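Local coordinates for protein NAD-dependent epimerase/dehydratase (Methylobacillus flagellatus KT, PDB 3GPI) that is of unknown function but probably binds NAD or a related dinucleotide as a Rossmann-fold member of the epimerase/dehydratase family, at residues E87-T92 and E141-A146; A191-Y196 and Y210-N215. All blocks are in the same frame, centred on the assembly; numbering follows the deposited sequence. Where two conformers were deposited one is given.

Interaction 1: residues E87-T92 and E141-A146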
ATOM      1  N   GLU A  87       1.825   8.627 -16.294  1.00 35.50           N
ATOM      2  CA  GLU A  87       1.118   8.321 -17.555  1.00 35.59           C
ATOM      3  C   GLU A  87      -0.199   7.601 -17.293  1.00 33.79           C
ATOM      4  O   GLU A  87      -1.265   8.042 -17.758  1.00 33.58           O
ATOM      5  CB  GLU A  87       1.997   7.434 -18.457  1.00 36.70           C
ATOM      6  CG  GLU A  87       2.011   7.819 -19.932  1.00 40.30           C
ATOM      7  CD  GLU A  87       3.006   8.929 -20.236  1.00 44.95           C
ATOM      8  OE1 GLU A  87       3.339   9.711 -19.316  1.00 46.84           O
ATOM      9  OE2 GLU A  87       3.458   9.020 -21.400  1.00 48.50           O
ATOM     10  N   GLY A  88      -0.100   6.478 -16.586  1.00 31.85           N
ATOM     11  CA  GLY A  88      -1.237   5.609 -16.286  1.00 29.15           C
ATOM     12  C   GLY A  88      -2.336   6.331 -15.513  1.00 27.22           C
ATOM     13  O   GLY A  88      -3.540   6.131 -15.773  1.00 26.56           O
ATOM     14  N   LEU A  89      -1.923   7.134 -14.537  1.00 25.40           N
ATOM     15  CA  LEU A  89      -2.849   7.945 -13.747  1.00 23.83           C
ATOM     16  C   LEU A  89      -3.485   9.060 -14.587  1.00 24.51           C
ATOM     17  O   LEU A  89      -4.681   9.337 -14.488  1.00 22.91           O
ATOM     18  CB  LEU A  89      -2.118   8.534 -12.536  1.00 24.65           C
ATOM     19  CG  LEU A  89      -2.908   9.512 -11.649  1.00 21.31           C
ATOM     20  CD1 LEU A  89      -4.156   8.834 -11.008  1.00 22.91           C
ATOM     21  CD2 LEU A  89      -2.013  10.109 -10.579  1.00 23.43           C
ATOM     22  N   ARG A  90      -2.669   9.708 -15.419  1.00 24.86           N
ATOM     23  CA  ARG A  90      -3.173  10.767 -16.297  0.50 24.36           C
ATOM     24  C   ARG A  90      -4.197  10.199 -17.279  1.00 23.17           C
ATOM     25  O   ARG A  90      -5.272  10.807 -17.444  1.00 23.36           O
ATOM     26  CB  ARG A  90      -2.055  11.513 -17.060  0.50 24.53           C
ATOM     27  CG  ARG A  90      -2.546  12.814 -17.701  0.50 24.48           C
ATOM     28  CD  ARG A  90      -1.549  13.377 -18.713  0.50 27.18           C
ATOM     29  NE  ARG A  90      -0.262  13.686 -18.102  0.50 28.50           N
ATOM     30  CZ  ARG A  90      -0.043  14.751 -17.339  0.50 28.67           C
ATOM     31  NH1 ARG A  90      -1.039  15.594 -17.095  0.50 28.99           N
ATOM     32  NH2 ARG A  90       1.161  14.970 -16.820  0.50 30.15           N
ATOM     33  N   ASN A  91      -3.888   9.055 -17.872  1.00 23.48           N
ATOM     34  CA  ASN A  91      -4.765   8.390 -18.841  1.00 21.57           C
ATOM     35  C   ASN A  91      -6.081   8.007 -18.179  1.00 21.48           C
ATOM     36  O   ASN A  91      -7.149   8.230 -18.754  1.00 21.51           O
ATOM     37  CB  ASN A  91      -4.101   7.153 -19.450  1.00 22.11           C
ATOM     38  CG  ASN A  91      -2.939   7.508 -20.372  1.00 20.51           C
ATOM     39  OD1 ASN A  91      -2.767   8.669 -20.744  1.00 23.43           O
ATOM     40  ND2 ASN A  91      -2.152   6.513 -20.714  1.00 24.22           N
ATOM     41  N   THR A  92      -5.991   7.468 -16.964  1.00 20.55           N
ATOM     42  CA  THR A  92      -7.172   7.029 -16.216  1.00 19.82           C
ATOM     43  C   THR A  92      -8.037   8.221 -15.837  1.00 19.06           C
ATOM     44  O   THR A  92      -9.266   8.194 -16.024  1.00 17.52           O
ATOM     45  CB  THR A  92      -6.757   6.263 -14.952  1.00 19.43           C
ATOM     46  OG1 THR A  92      -6.053   5.076 -15.319  1.00 20.43           O
ATOM     47  CG2 THR A  92      -7.978   5.809 -14.183  1.00 19.40           C
ATOM     48  N   GLU A 141       2.175  11.499  -8.085  1.00 22.65           N
ATOM     49  CA  GLU A 141       1.501  12.197  -6.992  1.00 22.56           C
ATOM     50  C   GLU A 141       1.131  13.617  -7.366  1.00 24.93           C
ATOM     51  O   GLU A 141       0.037  14.084  -7.038  1.00 24.26           O
ATOM     52  CB  GLU A 141       2.383  12.260  -5.742  1.00 23.31           C
ATOM     53  CG  GLU A 141       2.370  11.012  -4.853  1.00 20.61           C
ATOM     54  CD  GLU A 141       3.119  11.215  -3.556  1.00 18.89           C
ATOM     55  OE1 GLU A 141       3.307  12.350  -3.098  1.00 20.68           O
ATOM     56  OE2 GLU A 141       3.525  10.221  -2.938  1.00 17.85           O
ATOM     57  N   ALA A 142       2.052  14.285  -8.060  1.00 26.28           N
ATOM     58  CA  ALA A 142       2.010  15.741  -8.245  1.00 27.89           C
ATOM     59  C   ALA A 142       0.726  16.171  -8.917  1.00 29.10           C
ATOM     60  O   ALA A 142       0.153  17.222  -8.570  1.00 30.15           O
ATOM     61  CB  ALA A 142       3.207  16.196  -9.070  1.00 27.69           C
ATOM     62  N   LEU A 143       0.313  15.348  -9.875  1.00 29.20           N
ATOM     63  CA  LEU A 143      -0.880  15.527 -10.686  1.00 29.67           C
ATOM     64  C   LEU A 143      -2.107  15.749  -9.819  1.00 29.72           C
ATOM     65  O   LEU A 143      -2.884  16.679 -10.022  1.00 30.27           O
ATOM     66  CB  LEU A 143      -1.070  14.283 -11.542  1.00 29.33           C
ATOM     67  CG  LEU A 143      -1.977  14.306 -12.776  1.00 30.38           C
ATOM     68  CD1 LEU A 143      -1.568  15.425 -13.779  1.00 33.62           C
ATOM     69  CD2 LEU A 143      -1.925  12.963 -13.446  1.00 30.81           C
ATOM     70  N   LEU A 144      -2.268  14.911  -8.812  1.00 28.57           N
ATOM     71  CA  LEU A 144      -3.434  15.023  -7.948  1.00 28.47           C
ATOM     72  C   LEU A 144      -3.646  16.367  -7.241  1.00 29.05           C
ATOM     73  O   LEU A 144      -4.672  16.541  -6.577  1.00 28.78           O
ATOM     74  CB  LEU A 144      -3.404  13.898  -6.919  1.00 27.21           C
ATOM     75  CG  LEU A 144      -3.444  12.519  -7.560  1.00 26.74           C
ATOM     76  CD1 LEU A 144      -3.247  11.430  -6.508  1.00 25.58           C
ATOM     77  CD2 LEU A 144      -4.736  12.317  -8.315  1.00 27.22           C
ATOM     78  N   ALA A 145      -2.713  17.326  -7.379  1.00 29.22           N
ATOM     79  CA  ALA A 145      -2.861  18.626  -6.694  1.00 29.51           C
ATOM     80  C   ALA A 145      -4.186  19.345  -7.020  1.00 28.61           C
ATOM     81  O   ALA A 145      -4.734  20.044  -6.157  1.00 29.63           O
ATOM     82  CB  ALA A 145      -1.663  19.553  -6.994  1.00 30.13           C
ATOM     83  N   ALA A 146      -4.677  19.142  -8.241  1.00 27.62           N
ATOM     84  CA  ALA A 146      -5.922  19.772  -8.728  1.00 26.83           C
ATOM     85  C   ALA A 146      -7.183  18.991  -8.422  1.00 25.82           C
ATOM     86  O   ALA A 146      -8.291  19.456  -8.704  1.00 25.43           O
ATOM     87  CB  ALA A 146      -5.845  20.009 -10.213  1.00 27.10           C
TER

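Interaction 2: residues A191-Y196 and Y210-N215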
ATOM      1  N   ALA A 191      -5.895  -2.175   3.156  1.00 12.83           N
ATOM      2  CA  ALA A 191      -7.194  -2.195   2.533  1.00 12.73           C
ATOM      3  C   ALA A 191      -8.262  -1.632   3.456  1.00 12.64           C
ATOM      4  O   ALA A 191      -9.107  -0.849   2.997  1.00 13.37           O
ATOM      5  CB  ALA A 191      -7.554  -3.643   2.164  1.00 13.68           C
ATOM      6  N   ALA A 192      -8.245  -2.060   4.711  1.00 12.06           N
ATOM      7  CA  ALA A 192      -9.281  -1.617   5.648  1.00 12.15           C
ATOM      8  C   ALA A 192      -9.148  -0.131   5.941  1.00 12.29           C
ATOM      9  O   ALA A 192     -10.144   0.546   6.162  1.00 13.56           O
ATOM     10  CB  ALA A 192      -9.227  -2.415   6.937  1.00 13.34           C
ATOM     11  N   PHE A 193      -7.936   0.419   5.930  1.00 12.33           N
ATOM     12  CA  PHE A 193      -7.804   1.864   6.155  1.00 11.63           C
ATOM     13  C   PHE A 193      -8.398   2.625   4.974  1.00 11.97           C
ATOM     14  O   PHE A 193      -9.112   3.635   5.154  1.00 12.28           O
ATOM     15  CB  PHE A 193      -6.328   2.239   6.350  1.00 11.50           C
ATOM     16  CG  PHE A 193      -6.108   3.725   6.554  1.00 12.46           C
ATOM     17  CD1 PHE A 193      -6.720   4.387   7.585  1.00 14.34           C
ATOM     18  CD2 PHE A 193      -5.246   4.426   5.726  1.00 14.22           C
ATOM     19  CE1 PHE A 193      -6.516   5.740   7.795  1.00 14.17           C
ATOM     20  CE2 PHE A 193      -5.032   5.797   5.905  1.00 13.76           C
ATOM     21  CZ  PHE A 193      -5.668   6.443   6.940  1.00 14.11           C
ATOM     22  N   ILE A 194      -8.144   2.177   3.757  1.00 11.89           N
ATOM     23  CA  ILE A 194      -8.785   2.840   2.608  1.00 12.38           C
ATOM     24  C   ILE A 194     -10.307   2.722   2.669  1.00 12.84           C
ATOM     25  O   ILE A 194     -11.022   3.713   2.460  1.00 13.33           O
ATOM     26  CB  ILE A 194      -8.300   2.283   1.277  1.00 13.61           C
ATOM     27  CG1 ILE A 194      -6.790   2.500   1.153  1.00 14.60           C
ATOM     28  CG2 ILE A 194      -9.069   2.918   0.121  1.00 13.37           C
ATOM     29  CD1 ILE A 194      -6.171   1.766  -0.008  1.00 16.04           C
ATOM     30  N   ALA A 195     -10.824   1.549   3.044  1.00 12.87           N
ATOM     31  CA  ALA A 195     -12.281   1.411   3.207  1.00 13.77           C
ATOM     32  C   ALA A 195     -12.791   2.313   4.287  1.00 13.13           C
ATOM     33  O   ALA A 195     -13.886   2.899   4.135  1.00 13.73           O
ATOM     34  CB  ALA A 195     -12.676  -0.036   3.504  1.00 13.01           C
ATOM     35  N   TYR A 196     -12.026   2.464   5.364  1.00 12.72           N
ATOM     36  CA  TYR A 196     -12.431   3.362   6.444  1.00 12.91           C
ATOM     37  C   TYR A 196     -12.486   4.807   5.939  1.00 13.34           C
ATOM     38  O   TYR A 196     -13.473   5.546   6.225  1.00 14.47           O
ATOM     39  CB  TYR A 196     -11.472   3.226   7.624  1.00 13.02           C
ATOM     40  CG  TYR A 196     -11.673   4.193   8.752  1.00 14.17           C
ATOM     41  CD1 TYR A 196     -12.696   3.984   9.676  1.00 18.04           C
ATOM     42  CD2 TYR A 196     -10.803   5.275   8.937  1.00 16.22           C
ATOM     43  CE1 TYR A 196     -12.859   4.827  10.730  1.00 17.85           C
ATOM     44  CE2 TYR A 196     -10.986   6.163  10.012  1.00 16.05           C
ATOM     45  CZ  TYR A 196     -12.013   5.904  10.896  1.00 16.49           C
ATOM     46  OH  TYR A 196     -12.199   6.768  11.970  1.00 19.40           O
ATOM     47  N   TYR A 210      -1.486  10.682   3.833  1.00 13.72           N
ATOM     48  CA  TYR A 210      -1.174   9.863   5.022  1.00 13.22           C
ATOM     49  C   TYR A 210      -0.045   8.948   4.692  1.00 12.68           C
ATOM     50  O   TYR A 210       0.021   8.398   3.580  1.00 14.81           O
ATOM     51  CB  TYR A 210      -2.319   8.909   5.397  1.00 13.32           C
ATOM     52  CG  TYR A 210      -3.627   9.550   5.828  1.00 14.15           C
ATOM     53  CD1 TYR A 210      -3.880   9.840   7.168  1.00 15.09           C
ATOM     54  CD2 TYR A 210      -4.591   9.870   4.887  1.00 16.21           C
ATOM     55  CE1 TYR A 210      -5.099  10.425   7.551  1.00 16.62           C
ATOM     56  CE2 TYR A 210      -5.816  10.455   5.265  1.00 18.27           C
ATOM     57  CZ  TYR A 210      -6.044  10.720   6.589  1.00 19.99           C
ATOM     58  OH  TYR A 210      -7.262  11.316   6.877  1.00 22.88           O
ATOM     59  N   ILE A 211       0.799   8.740   5.686  1.00 12.84           N
ATOM     60  CA  ILE A 211       1.713   7.607   5.697  1.00 14.01           C
ATOM     61  C   ILE A 211       0.913   6.420   6.260  1.00 13.30           C
ATOM     62  O   ILE A 211       0.289   6.507   7.327  1.00 13.73           O
ATOM     63  CB  ILE A 211       2.933   7.895   6.582  1.00 14.05           C
ATOM     64  CG1 ILE A 211       3.777   8.975   5.897  1.00 17.51           C
ATOM     65  CG2 ILE A 211       3.811   6.600   6.698  1.00 15.55           C
ATOM     66  CD1 ILE A 211       5.006   9.445   6.698  1.00 20.58           C
ATOM     67  N   VAL A 212       0.894   5.311   5.524  1.00 12.69           N
ATOM     68  CA  VAL A 212       0.159   4.112   5.939  1.00 12.86           C
ATOM     69  C   VAL A 212       1.187   3.090   6.364  1.00 13.31           C
ATOM     70  O   VAL A 212       1.835   2.460   5.519  1.00 12.46           O
ATOM     71  CB  VAL A 212      -0.729   3.611   4.781  1.00 13.45           C
ATOM     72  CG1 VAL A 212      -1.620   2.479   5.272  1.00 13.93           C
ATOM     73  CG2 VAL A 212      -1.665   4.716   4.320  1.00 14.24           C
ATOM     74  N   THR A 213       1.335   2.966   7.675  1.00 11.64           N
ATOM     75  CA  THR A 213       2.374   2.110   8.279  1.00 12.18           C
ATOM     76  C   THR A 213       1.922   1.727   9.680  1.00 11.96           C
ATOM     77  O   THR A 213       1.038   2.379  10.239  1.00 13.22           O
ATOM     78  CB  THR A 213       3.754   2.813   8.234  1.00 13.13           C
ATOM     79  OG1 THR A 213       4.805   1.869   8.458  1.00 13.77           O
ATOM     80  CG2 THR A 213       3.837   3.952   9.252  1.00 13.55           C
ATOM     81  N   ASP A 214       2.488   0.654  10.225  1.00 12.16           N
ATOM     82  CA  ASP A 214       2.052   0.222  11.552  1.00 12.46           C
ATOM     83  C   ASP A 214       2.810   0.938  12.663  1.00 13.09           C
ATOM     84  O   ASP A 214       3.539   1.875  12.381  1.00 13.01           O
ATOM     85  CB  ASP A 214       2.074  -1.304  11.702  1.00 12.20           C
ATOM     86  CG  ASP A 214       3.481  -1.881  11.933  1.00 13.41           C
ATOM     87  OD1 ASP A 214       4.445  -1.145  12.232  1.00 14.28           O
ATOM     88  OD2 ASP A 214       3.572  -3.116  11.896  1.00 12.87           O
ATOM     89  N   ASN A 215       2.608   0.518  13.899  1.00 12.63           N
ATOM     90  CA  ASN A 215       3.143   1.239  15.058  1.00 13.07           C
ATOM     91  C   ASN A 215       4.616   1.007  15.358  1.00 13.17           C
ATOM     92  O   ASN A 215       5.182   1.758  16.190  1.00 15.02           O
ATOM     93  CB  ASN A 215       2.382   0.810  16.321  1.00 14.31           C
ATOM     94  CG  ASN A 215       0.938   1.231  16.332  1.00 15.10           C
ATOM     95  OD1 ASN A 215       0.507   2.172  15.699  1.00 17.05           O
ATOM     96  ND2 ASN A 215       0.190   0.523  17.146  1.00 17.20           N
TER

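Interaction 1: residues E87-T92 and E141-A146
The guanidinium of Arg90 meets the CD1 methyl of Leu143 obliquely, with NH1 nearest to that methyl at 3.4 Å. Arg90 has two deposited conformers, and the guanidinium touch, described here for one of them, is therefore less certain than the leucine contacts. In this conformer the chain leaves with CG anti to the backbone N (chi1 -166°) and bends at chi3 (-60°), which carries the charged end across Leu143 at about a right angle. A flat group of another kind lies inside 87-92: Thr92 OG1 and Thr92 N donate to Gly88 O from opposite faces of its carbonyl plane. The hydroxyl bond, 2.8 Å from Thr92 OG1 to Gly88 O, turns a buried polar side chain back onto its own helix.

The contact illustrates how two helices can meet through leucine branches, with the guanidinium of Arg90 lying against the outer methyl. Leu143 spans the length of Arg90 from one side, its other methyl, CD2, coming within 3.8 Å of Arg90 CA. The same methyl lies 4.0 Å from Leu89 CG, where the two leucines run past each other in opposite directions. Deeper in, Leu89 CD2 reaches Leu144 CG at 4.1 Å, and these two side chains cross at about a right angle. On the sheet side, Phe106 of strand 103-109 touches both Leu89 and Leu144, so the apolar inner layer continues into the sheet, whereas the arginine marks the outer side. Glu141 points away from 87-92, its carboxylate being held by a salt bridge to Arg153 and a hydrogen bond to Ser108.

Helices 86-95 and 132-143 belong to successive beta-alpha-beta crossovers, between strands 66-69, 103-109 and 149-158, and their side-by-side packing over one face of a parallel sheet is characteristic of the Rossmann-type fold of short-chain dehydrogenases/reductases.

Interaction 2: residues A191-Y196 and Y210-N215
Phe193, on helix 187-201, sets its ring against Val212 and Tyr210 of strand 209-212, meeting Val212 obliquely and Tyr210 edge-on. Its CB points toward the strand, and CG stands anti to the backbone N (chi1 179°), extending the ring away from the helix. Along the near side, CD2 comes first to Val212, 3.9 Å from CG2 and slightly farther from the other methyl, CG1. The next atom, CE2, touches both neighbours: Val212 CG2 at 3.9 Å and Tyr210 CG at 4.0 Å. At the tip, CZ stands 3.8 Å above the plane of the Tyr210 ring, over its centre.

The result is a worked example of a T-shaped aromatic pair: the edge of Phe193 is presented to the face of Tyr210, with centroids 5.2 Å apart and planes at 87°. Such an arrangement sets the weakly positive ring hydrogens of one residue against the pi cloud of the other. Tyr210 is anchored at its far end, its OH being hydrogen-bonded to Glu207 N. Phe193 also takes part in a second edge-to-face pair, with Tyr259, and touches Leu152 and Leu254; Val212 also touches Leu254, and all three residues of the contact are buried. With an alanine here, the face of Tyr210 and the methyls of Val212 would probably lose their shared partner, opening a gap between helix and strand.

Since helix 187-201 links strand 181-186 to strand 209-212, both parallel to 149-158, the contact packs the connecting helix of a beta-alpha-beta unit onto its own second strand, as is characteristic of Rossmann-like alpha/beta folds.

Overall arrangement
Together the two contacts show how a layered alpha/beta domain is closed on both sides. The centres of interaction 1 and interaction 2 lie about 21 Å apart, their nearest atoms about 8 Å. Strand 149-158 runs between them: Ile151 touches Leu144, while the next residue, Leu152, touches Phe193. Arg153 joins them more directly, since its side chain is bridged to Glu141 and its backbone is hydrogen-bonded to Tyr210 and Val212. Helix 187-201 also packs on helix 13-24, where Ile194 meets Leu18; the start of that helix carries the last glycine of a pattern (Gly10, Gly12, Gly15) consistent with a dinucleotide-binding turn. Neither contact itself contains an identified ligand site.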